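Local coordinates for LBCATS-a (Synthetic construct, PDB 5EY5), which probably works as the alpha subunit of a tryptophan synthase, cleaving indole-3-glycerol phosphate to indole and glyceraldehyde 3-phosphate, and holds sn-glycerol-3-phosphate in its pocket, at residues Ser74-Leu78 / Asp79-Glu83; Pro129-Pro133 / Glu134-Asp138; Val230-Gly233 / Ser234-Val237. One frame throughout, in Å; residues are numbered along the deposited sequence.

Contact 1 (Ser74-Leu78 / Asp79-Glu83); sequences SGTTL and DKVFE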
ATOM      1  N   SER A  74     -10.019 -38.955 -12.142  1.00 32.66           N
ATOM      2  CA  SER A  74      -9.965 -40.378 -12.479  1.00 39.62           C
ATOM      3  C   SER A  74      -9.315 -40.633 -13.839  1.00 44.70           C
ATOM      4  O   SER A  74      -9.342 -41.773 -14.317  1.00 49.96           O
ATOM      5  CB  SER A  74     -11.372 -41.000 -12.449  1.00 39.12           C
ATOM      6  OG  SER A  74     -12.096 -40.685 -13.633  1.00 46.41           O
ATOM      7  N   GLY A  75      -8.737 -39.608 -14.463  1.00 34.93           N
ATOM      8  CA  GLY A  75      -7.950 -39.778 -15.669  1.00 41.09           C
ATOM      9  C   GLY A  75      -8.715 -39.708 -16.974  1.00 37.33           C
ATOM     10  O   GLY A  75      -8.144 -40.021 -18.023  1.00 44.05           O
ATOM     11  N   THR A  76      -9.975 -39.293 -16.954  1.00 32.92           N
ATOM     12  CA  THR A  76     -10.790 -39.304 -18.164  1.00 35.80           C
ATOM     13  C   THR A  76     -10.178 -38.407 -19.233  1.00 43.57           C
ATOM     14  O   THR A  76      -9.823 -37.255 -18.967  1.00 45.41           O
ATOM     15  CB  THR A  76     -12.211 -38.847 -17.831  1.00 32.63           C
ATOM     16  OG1 THR A  76     -12.754 -39.730 -16.839  1.00 36.37           O
ATOM     17  CG2 THR A  76     -13.131 -38.847 -19.065  1.00 31.17           C
ATOM     18  N   THR A  77     -10.033 -38.948 -20.439  1.00 42.16           N
ATOM     19  CA  THR A  77      -9.627 -38.176 -21.610  1.00 45.83           C
ATOM     20  C   THR A  77     -10.600 -38.461 -22.744  1.00 46.17           C
ATOM     21  O   THR A  77     -11.381 -39.414 -22.689  1.00 37.63           O
ATOM     22  CB  THR A  77      -8.210 -38.528 -22.075  1.00 42.68           C
ATOM     23  OG1 THR A  77      -8.182 -39.897 -22.496  1.00 40.14           O
ATOM     24  CG2 THR A  77      -7.180 -38.302 -20.955  1.00 41.48           C
ATOM     25  N   LEU A  78     -10.549 -37.619 -23.780  1.00 45.95           N
ATOM     26  CA  LEU A  78     -11.366 -37.853 -24.967  1.00 45.40           C
ATOM     27  C   LEU A  78     -11.110 -39.242 -25.531  1.00 41.96           C
ATOM     28  O   LEU A  78     -12.043 -40.020 -25.755  1.00 44.88           O
ATOM     29  CB  LEU A  78     -11.084 -36.789 -26.025  1.00 44.02           C
ATOM     30  CG  LEU A  78     -12.054 -35.621 -26.074  1.00 44.82           C
ATOM     31  CD1 LEU A  78     -11.696 -34.698 -27.222  1.00 46.74           C
ATOM     32  CD2 LEU A  78     -13.475 -36.162 -26.221  1.00 40.03           C
ATOM     33  N   ASP A  79      -9.840 -39.578 -25.743  1.00 44.12           N
ATOM     34  CA  ASP A  79      -9.496 -40.894 -26.278  1.00 51.58           C
ATOM     35  C   ASP A  79     -10.088 -42.028 -25.451  1.00 37.18           C
ATOM     36  O   ASP A  79     -10.472 -43.062 -26.008  1.00 37.67           O
ATOM     37  CB  ASP A  79      -7.973 -41.049 -26.362  1.00 67.90           C
ATOM     38  CG  ASP A  79      -7.374 -40.325 -27.560  1.00 79.93           C
ATOM     39  OD1 ASP A  79      -7.982 -40.376 -28.651  1.00 84.25           O
ATOM     40  OD2 ASP A  79      -6.296 -39.712 -27.409  1.00 83.85           O
ATOM     41  N   LYS A  80     -10.174 -41.855 -24.127  1.00 38.48           N
ATOM     42  CA  LYS A  80     -10.696 -42.920 -23.269  1.00 42.12           C
ATOM     43  C   LYS A  80     -12.217 -43.044 -23.378  1.00 33.43           C
ATOM     44  O   LYS A  80     -12.763 -44.148 -23.297  1.00 37.16           O
ATOM     45  CB  LYS A  80     -10.279 -42.674 -21.816  1.00 42.15           C
ATOM     46  CG  LYS A  80      -8.830 -43.058 -21.511  1.00 44.94           C
ATOM     47  CD  LYS A  80      -8.392 -42.560 -20.139  1.00 47.18           C
ATOM     48  CE  LYS A  80      -6.919 -42.826 -19.891  1.00 54.09           C
ATOM     49  NZ  LYS A  80      -6.421 -42.128 -18.668  1.00 52.44           N
ATOM     50  N   VAL A  81     -12.922 -41.932 -23.547  1.00 34.17           N
ATOM     51  CA  VAL A  81     -14.366 -42.030 -23.728  1.00 30.12           C
ATOM     52  C   VAL A  81     -14.682 -42.638 -25.093  1.00 34.40           C
ATOM     53  O   VAL A  81     -15.606 -43.453 -25.224  1.00 38.32           O
ATOM     54  CB  VAL A  81     -15.023 -40.651 -23.525  1.00 34.07           C
ATOM     55  CG1 VAL A  81     -16.572 -40.782 -23.439  1.00 29.24           C
ATOM     56  CG2 VAL A  81     -14.476 -40.009 -22.245  1.00 34.44           C
ATOM     57  N   PHE A  82     -13.888 -42.291 -26.118  1.00 34.65           N
ATOM     58  CA  PHE A  82     -14.004 -42.943 -27.424  1.00 32.57           C
ATOM     59  C   PHE A  82     -13.864 -44.458 -27.313  1.00 35.72           C
ATOM     60  O   PHE A  82     -14.638 -45.212 -27.915  1.00 38.09           O
ATOM     61  CB  PHE A  82     -12.952 -42.384 -28.380  1.00 35.63           C
ATOM     62  CG  PHE A  82     -13.321 -41.059 -28.992  1.00 37.48           C
ATOM     63  CD1 PHE A  82     -14.605 -40.826 -29.459  1.00 41.85           C
ATOM     64  CD2 PHE A  82     -12.378 -40.054 -29.116  1.00 37.27           C
ATOM     65  CE1 PHE A  82     -14.938 -39.609 -30.028  1.00 44.80           C
ATOM     66  CE2 PHE A  82     -12.710 -38.835 -29.692  1.00 37.26           C
ATOM     67  CZ  PHE A  82     -13.983 -38.610 -30.138  1.00 40.03           C
ATOM     68  N   GLU A  83     -12.855 -44.932 -26.576  1.00 35.31           N
ATOM     69  CA  GLU A  83     -12.681 -46.372 -26.434  1.00 37.74           C
ATOM     70  C   GLU A  83     -13.866 -46.993 -25.707  1.00 35.34           C
ATOM     71  O   GLU A  83     -14.295 -48.105 -26.034  1.00 39.64           O
ATOM     72  CB  GLU A  83     -11.375 -46.686 -25.706  1.00 39.06           C
TER
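K80 lies back across T77 with its chain extended beyond CG and sets its ammonium group on the carbonyl of G75. The K80 NZ to G75 O bond is 2.8 Å, and the nitrogen comes in tilted 30° from the carbonyl plane. T77 is the N-cap of helix 78-91. Its OG1 stands between its own backbone N and carbonyl carbon (chi1 64°), a rotation that turns the oxygen to the K80 amide, and the K80 N to T77 OG1 bond measures 3.2 Å. T77 OG1 also packs against K80 CG at 3.4 Å, where the two side chains cross obliquely. T76 CG2 meets V81 CG2 at 3.6 Å, while T76 OG1 is bonded to the A71 carbonyl. The first helical turns are closed by V81 N on T77 O and by a nearly straight bond from F82 N to L78 O of 2.9 Å. G75, at positive phi, is the C-prime residue of the Schellman motif ending helix 62-73. One lysine therefore ties the start of one helix to the end of another: its charge probably strengthens the G75 bond, and the T77 hydroxyl serves the K80 amide, whose bond to T77 O is weak.

Contact 2 (Pro129-Pro133 / Glu134-Asp138); sequences PDLPP and EEAAD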
ATOM      1  N   PRO A 129     -21.341 -26.517 -25.521  1.00 27.98           N
ATOM      2  CA  PRO A 129     -22.061 -25.427 -24.846  1.00 34.55           C
ATOM      3  C   PRO A 129     -21.476 -24.037 -25.087  1.00 29.29           C
ATOM      4  O   PRO A 129     -22.236 -23.071 -25.071  1.00 32.90           O
ATOM      5  CB  PRO A 129     -22.007 -25.838 -23.369  1.00 34.85           C
ATOM      6  CG  PRO A 129     -21.900 -27.357 -23.409  1.00 29.69           C
ATOM      7  CD  PRO A 129     -21.015 -27.620 -24.604  1.00 29.49           C
ATOM      8  N   ASP A 130     -20.169 -23.876 -25.312  1.00 30.92           N
ATOM      9  CA  ASP A 130     -19.623 -22.532 -25.501  1.00 30.96           C
ATOM     10  C   ASP A 130     -19.355 -22.186 -26.965  1.00 34.66           C
ATOM     11  O   ASP A 130     -18.498 -21.338 -27.247  1.00 33.54           O
ATOM     12  CB  ASP A 130     -18.347 -22.346 -24.673  1.00 31.28           C
ATOM     13  CG  ASP A 130     -17.340 -23.479 -24.873  1.00 40.19           C
ATOM     14  OD1 ASP A 130     -17.659 -24.462 -25.589  1.00 33.43           O
ATOM     15  OD2 ASP A 130     -16.242 -23.390 -24.284  1.00 35.42           O
ATOM     16  N   LEU A 131     -20.089 -22.782 -27.909  1.00 29.16           N
ATOM     17  CA  LEU A 131     -19.843 -22.566 -29.339  1.00 34.75           C
ATOM     18  C   LEU A 131     -21.099 -22.078 -30.055  1.00 37.21           C
ATOM     19  O   LEU A 131     -21.928 -22.889 -30.495  1.00 38.34           O
ATOM     20  CB  LEU A 131     -19.333 -23.851 -29.992  1.00 29.44           C
ATOM     21  CG  LEU A 131     -18.816 -23.706 -31.430  1.00 30.87           C
ATOM     22  CD1 LEU A 131     -17.568 -22.837 -31.473  1.00 35.08           C
ATOM     23  CD2 LEU A 131     -18.569 -25.054 -32.086  1.00 32.16           C
ATOM     24  N   PRO A 132     -21.286 -20.772 -30.210  1.00 41.70           N
ATOM     25  CA  PRO A 132     -22.436 -20.285 -30.974  1.00 40.79           C
ATOM     26  C   PRO A 132     -22.249 -20.533 -32.461  1.00 42.61           C
ATOM     27  O   PRO A 132     -21.117 -20.722 -32.935  1.00 42.78           O
ATOM     28  CB  PRO A 132     -22.473 -18.779 -30.652  1.00 39.47           C
ATOM     29  CG  PRO A 132     -21.115 -18.444 -30.194  1.00 47.95           C
ATOM     30  CD  PRO A 132     -20.563 -19.678 -29.534  1.00 35.45           C
ATOM     31  N   PRO A 133     -23.344 -20.579 -33.223  1.00 49.24           N
ATOM     32  CA  PRO A 133     -23.225 -20.662 -34.691  1.00 49.81           C
ATOM     33  C   PRO A 133     -22.157 -19.767 -35.310  1.00 50.92           C
ATOM     34  O   PRO A 133     -21.422 -20.230 -36.187  1.00 51.37           O
ATOM     35  CB  PRO A 133     -24.636 -20.269 -35.150  1.00 48.22           C
ATOM     36  CG  PRO A 133     -25.519 -20.926 -34.101  1.00 42.57           C
ATOM     37  CD  PRO A 133     -24.744 -20.743 -32.781  1.00 46.49           C
ATOM     38  N   GLU A 134     -22.038 -18.506 -34.887  1.00 48.37           N
ATOM     39  CA  GLU A 134     -21.081 -17.618 -35.539  1.00 62.38           C
ATOM     40  C   GLU A 134     -19.642 -18.113 -35.408  1.00 51.90           C
ATOM     41  O   GLU A 134     -18.790 -17.732 -36.219  1.00 51.79           O
ATOM     42  CB  GLU A 134     -21.209 -16.193 -34.991  1.00 67.38           C
ATOM     43  CG  GLU A 134     -22.646 -15.688 -34.882  1.00 73.85           C
ATOM     44  CD  GLU A 134     -23.303 -16.083 -33.567  1.00 74.97           C
ATOM     45  OE1 GLU A 134     -23.428 -15.215 -32.678  1.00 86.13           O
ATOM     46  OE2 GLU A 134     -23.679 -17.264 -33.416  1.00 59.73           O
ATOM     47  N   GLU A 135     -19.357 -18.962 -34.425  1.00 46.96           N
ATOM     48  CA  GLU A 135     -18.027 -19.531 -34.236  1.00 46.92           C
ATOM     49  C   GLU A 135     -17.947 -20.997 -34.647  1.00 50.15           C
ATOM     50  O   GLU A 135     -16.869 -21.596 -34.554  1.00 38.52           O
ATOM     51  CB  GLU A 135     -17.601 -19.408 -32.768  1.00 42.26           C
ATOM     52  CG  GLU A 135     -17.887 -18.065 -32.123  1.00 45.61           C
ATOM     53  CD  GLU A 135     -16.957 -16.979 -32.623  1.00 56.56           C
ATOM     54  OE1 GLU A 135     -16.156 -17.265 -33.536  1.00 65.29           O
ATOM     55  OE2 GLU A 135     -17.023 -15.846 -32.100  1.00 57.30           O
ATOM     56  N   ALA A 136     -19.056 -21.593 -35.086  1.00 50.46           N
ATOM     57  CA  ALA A 136     -19.130 -23.031 -35.308  1.00 45.27           C
ATOM     58  C   ALA A 136     -18.915 -23.435 -36.765  1.00 46.07           C
ATOM     59  O   ALA A 136     -19.118 -24.602 -37.106  1.00 48.13           O
ATOM     60  CB  ALA A 136     -20.478 -23.564 -34.819  1.00 46.59           C
ATOM     61  N   ALA A 137     -18.497 -22.512 -37.630  1.00 39.62           N
ATOM     62  CA  ALA A 137     -18.384 -22.847 -39.050  1.00 50.61           C
ATOM     63  C   ALA A 137     -17.491 -24.066 -39.279  1.00 48.28           C
ATOM     64  O   ALA A 137     -17.840 -24.961 -40.063  1.00 43.46           O
ATOM     65  CB  ALA A 137     -17.867 -21.640 -39.837  1.00 52.10           C
ATOM     66  N   ASP A 138     -16.330 -24.122 -38.614  1.00 49.53           N
ATOM     67  CA  ASP A 138     -15.391 -25.223 -38.842  1.00 50.67           C
ATOM     68  C   ASP A 138     -15.959 -26.555 -38.351  1.00 46.98           C
ATOM     69  O   ASP A 138     -15.954 -27.552 -39.081  1.00 44.73           O
ATOM     70  CB  ASP A 138     -14.050 -24.938 -38.157  1.00 59.74           C
ATOM     71  CG  ASP A 138     -13.233 -23.850 -38.855  1.00 69.66           C
ATOM     72  OD1 ASP A 138     -12.294 -23.321 -38.219  1.00 69.46           O
ATOM     73  OD2 ASP A 138     -13.524 -23.523 -40.028  1.00 68.95           O
TER
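L131 and A136 make the apolar part of this turn. The leucine CG is anti to the backbone N (chi1 -170°), which carries the branched end to A136, and L131 CD2 rests on A136 CB at 3.7 Å. The other branch goes to the next residue back, L131 CD1 lying 3.7 Å from E135 CB, where the two side chains pass at a slant. P132 and E135 extend alongside each other in one direction, with P132 CG 3.8 Å from E135 CG.

The backbone bonds are those of successive tight turns. E135 N donates to P132 O over 2.9 Å, and A136 N donates to P133 O at the same length. Both amides sit above the plane of the carbonyl they bind, the second 67° out of it, consistent with the tight i to i+3 closure.

The carboxylates divide between the subunit and its partner. E134 is bent at chi2 (86°) and folds back over the proline pair, bringing E134 OE2 to 3.4 Å from P132 CB, while its OE1 forms a salt bridge with R162. E135, also bent at chi2, has its polar end occupied by a chain of another protein: E135 OE1 forms a salt bridge with a basic side chain of that chain, and E135 OE2 a hydrogen bond with its backbone. L131 packs on an aromatic side chain of the same partner.

The segment links strand 125-127 to helix 137-146, with A136 at the N-cap position. P133 lies against M165 and I166 of helix 160-169, and both P133 and A136 touch F152 of strand 149-154, so this beta-alpha loop of the barrel packs against the next strand and helix while its L131 and E135 side chains meet the partner protein.

Contact 3 (Val230-Gly233 / Ser234-Val237); sequences VIVG and SAIV. With G3P (sn-glycerol-3-phosphate), chain E.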
ATOM      1  N   VAL A 230     -37.110 -34.874 -23.246  1.00 30.45           N
ATOM      2  CA  VAL A 230     -36.806 -34.320 -21.934  1.00 28.99           C
ATOM      3  C   VAL A 230     -35.385 -34.713 -21.592  1.00 28.16           C
ATOM      4  O   VAL A 230     -35.054 -35.904 -21.609  1.00 30.91           O
ATOM      5  CB  VAL A 230     -37.766 -34.861 -20.859  1.00 30.97           C
ATOM      6  CG1 VAL A 230     -37.444 -34.239 -19.511  1.00 33.51           C
ATOM      7  CG2 VAL A 230     -39.211 -34.616 -21.257  1.00 33.00           C
ATOM      8  N   ILE A 231     -34.554 -33.732 -21.248  1.00 33.10           N
ATOM      9  CA  ILE A 231     -33.169 -33.987 -20.871  1.00 34.56           C
ATOM     10  C   ILE A 231     -33.035 -33.821 -19.366  1.00 32.72           C
ATOM     11  O   ILE A 231     -33.464 -32.804 -18.809  1.00 38.44           O
ATOM     12  CB  ILE A 231     -32.199 -33.045 -21.596  1.00 31.35           C
ATOM     13  CG1 ILE A 231     -32.394 -33.141 -23.114  1.00 34.54           C
ATOM     14  CG2 ILE A 231     -30.776 -33.361 -21.167  1.00 32.66           C
ATOM     15  CD1 ILE A 231     -31.846 -31.971 -23.884  1.00 34.76           C
ATOM     16  N   VAL A 232     -32.408 -34.801 -18.723  1.00 30.07           N
ATOM     17  CA  VAL A 232     -32.161 -34.797 -17.287  1.00 34.16           C
ATOM     18  C   VAL A 232     -30.702 -35.149 -17.039  1.00 28.28           C
ATOM     19  O   VAL A 232     -30.261 -36.243 -17.401  1.00 31.89           O
ATOM     20  CB  VAL A 232     -33.041 -35.810 -16.549  1.00 34.24           C
ATOM     21  CG1 VAL A 232     -32.681 -35.789 -15.066  1.00 35.14           C
ATOM     22  CG2 VAL A 232     -34.521 -35.545 -16.799  1.00 27.83           C
ATOM     23  N   GLY A 233     -29.984 -34.269 -16.346  1.00 35.43           N
ATOM     24  CA  GLY A 233     -28.596 -34.530 -16.051  1.00 37.24           C
ATOM     25  C   GLY A 233     -28.299 -34.431 -14.573  1.00 44.09           C
ATOM     26  O   GLY A 233     -28.056 -35.454 -13.911  1.00 29.20           O
ATOM     27  N   SER A 234     -28.334 -33.203 -14.043  1.00 31.94           N
ATOM     28  CA  SER A 234     -27.917 -33.000 -12.658  1.00 39.36           C
ATOM     29  C   SER A 234     -28.595 -33.984 -11.711  1.00 37.20           C
ATOM     30  O   SER A 234     -27.945 -34.552 -10.825  1.00 39.22           O
ATOM     31  CB  SER A 234     -28.198 -31.561 -12.234  1.00 39.96           C
ATOM     32  OG  SER A 234     -27.168 -30.714 -12.721  1.00 45.14           O
ATOM     33  N   ALA A 235     -29.894 -34.218 -11.894  1.00 36.74           N
ATOM     34  CA  ALA A 235     -30.590 -35.081 -10.946  1.00 41.92           C
ATOM     35  C   ALA A 235     -30.046 -36.506 -10.978  1.00 40.88           C
ATOM     36  O   ALA A 235     -30.045 -37.187  -9.948  1.00 36.90           O
ATOM     37  CB  ALA A 235     -32.088 -35.072 -11.222  1.00 30.59           C
ATOM     38  N   ILE A 236     -29.596 -36.980 -12.144  1.00 36.11           N
ATOM     39  CA  ILE A 236     -29.043 -38.328 -12.230  1.00 31.96           C
ATOM     40  C   ILE A 236     -27.633 -38.355 -11.672  1.00 30.18           C
ATOM     41  O   ILE A 236     -27.232 -39.302 -10.980  1.00 30.96           O
ATOM     42  CB  ILE A 236     -29.058 -38.817 -13.686  1.00 30.51           C
ATOM     43  CG1 ILE A 236     -30.482 -38.932 -14.205  1.00 30.33           C
ATOM     44  CG2 ILE A 236     -28.282 -40.156 -13.794  1.00 35.96           C
ATOM     45  CD1 ILE A 236     -30.566 -39.227 -15.701  1.00 32.57           C
ATOM     46  N   VAL A 237     -26.857 -37.312 -11.981  1.00 30.08           N
ATOM     47  CA  VAL A 237     -25.509 -37.199 -11.457  1.00 31.71           C
ATOM     48  C   VAL A 237     -25.510 -37.133  -9.939  1.00 33.28           C
ATOM     49  O   VAL A 237     -24.574 -37.621  -9.291  1.00 34.67           O
ATOM     50  CB  VAL A 237     -24.820 -35.966 -12.071  1.00 32.63           C
ATOM     51  CG1 VAL A 237     -23.531 -35.691 -11.333  1.00 37.39           C
ATOM     52  CG2 VAL A 237     -24.558 -36.202 -13.544  1.00 32.13           C
TER
HETATM   53  O1  G3P E 301     -27.821 -31.831 -20.994  1.00 39.15           O
HETATM   54  C1  G3P E 301     -27.210 -31.079 -19.988  1.00 43.18           C
HETATM   55  C2  G3P E 301     -27.744 -31.479 -18.616  1.00 44.48           C
HETATM   56  O2  G3P E 301     -26.837 -30.992 -17.668  1.00 44.20           O
HETATM   57  C3  G3P E 301     -29.169 -30.939 -18.374  1.00 35.39           C
HETATM   58  O1P G3P E 301     -29.203 -29.929 -17.393  1.00 38.97           O
HETATM   59  O4P G3P E 301     -28.191 -30.899 -15.251  1.00 45.39           O
HETATM   60  O2P G3P E 301     -29.961 -29.133 -15.006  1.00 36.67           O
HETATM   61  O3P G3P E 301     -30.600 -31.361 -15.770  1.00 44.00           O
HETATM   62  P   G3P E 301     -29.491 -30.336 -15.817  1.00 42.49           P
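G233 and S234 offer their backbone amides to the phosphate of sn-glycerol-3-phosphate, where strand 229-232 gives way to helix 234-241. G233 N reaches G3P O3P over 3.0 Å. S234 N binds G3P O4P over 2.6 Å, and S234 OG donates to G3P O4P at 2.7 Å. The serine OG stands beside its own backbone N (chi1 -80°), a rotation that sets the hydroxyl next to the amide, where both reach O4P. Backbone amides at the start of a short helix after the last strand form a phosphate site of the kind found in many TIM barrels, and the helix dipole probably adds to the attraction. G233 has no CB, and its backbone passes close to G3P C2. G233 O accepts a nearly straight bond from V237 N (2.9 Å) and a weak one from I236 N.

I236 crosses V232 at about a right angle, with its CG1 3.9 Å from V232 CG1 and its CD1 3.4 Å from V232 O. Replacing I236 with an alanine would probably open a gap beside V232, leaving that valine's CG1 with only A235 CB to pack on from the helix's first turn. V232 is bonded through its backbone to I20 and F22, which closes the barrel between its last and first strands. I236 also packs on V253, F256 and V257 of helix 249-263, while S234 and V237 lie against helix 62-73.

How the contacts relate
All three contacts mark helix starts in one TIM barrel, and they follow one another along the chain without touching. Contact 3 alone of the three meets the bound sn-glycerol-3-phosphate; its centre lies about 9 Å from the centre of the chain, against about 17 Å for both contact 1 and contact 2. Contacts 2 and 3 fall on opposite sides of that centre, about 24 Å apart between centres and about 11 Å at their nearest atoms. Contact 1 begins just after helix 62-73, the helix against which S234 and V237 of contact 3 pack, although about 13 Å separates the nearest atoms of the two contacts. Contacts 1 and 2 both reach the partner protein, contact 2 much more extensively.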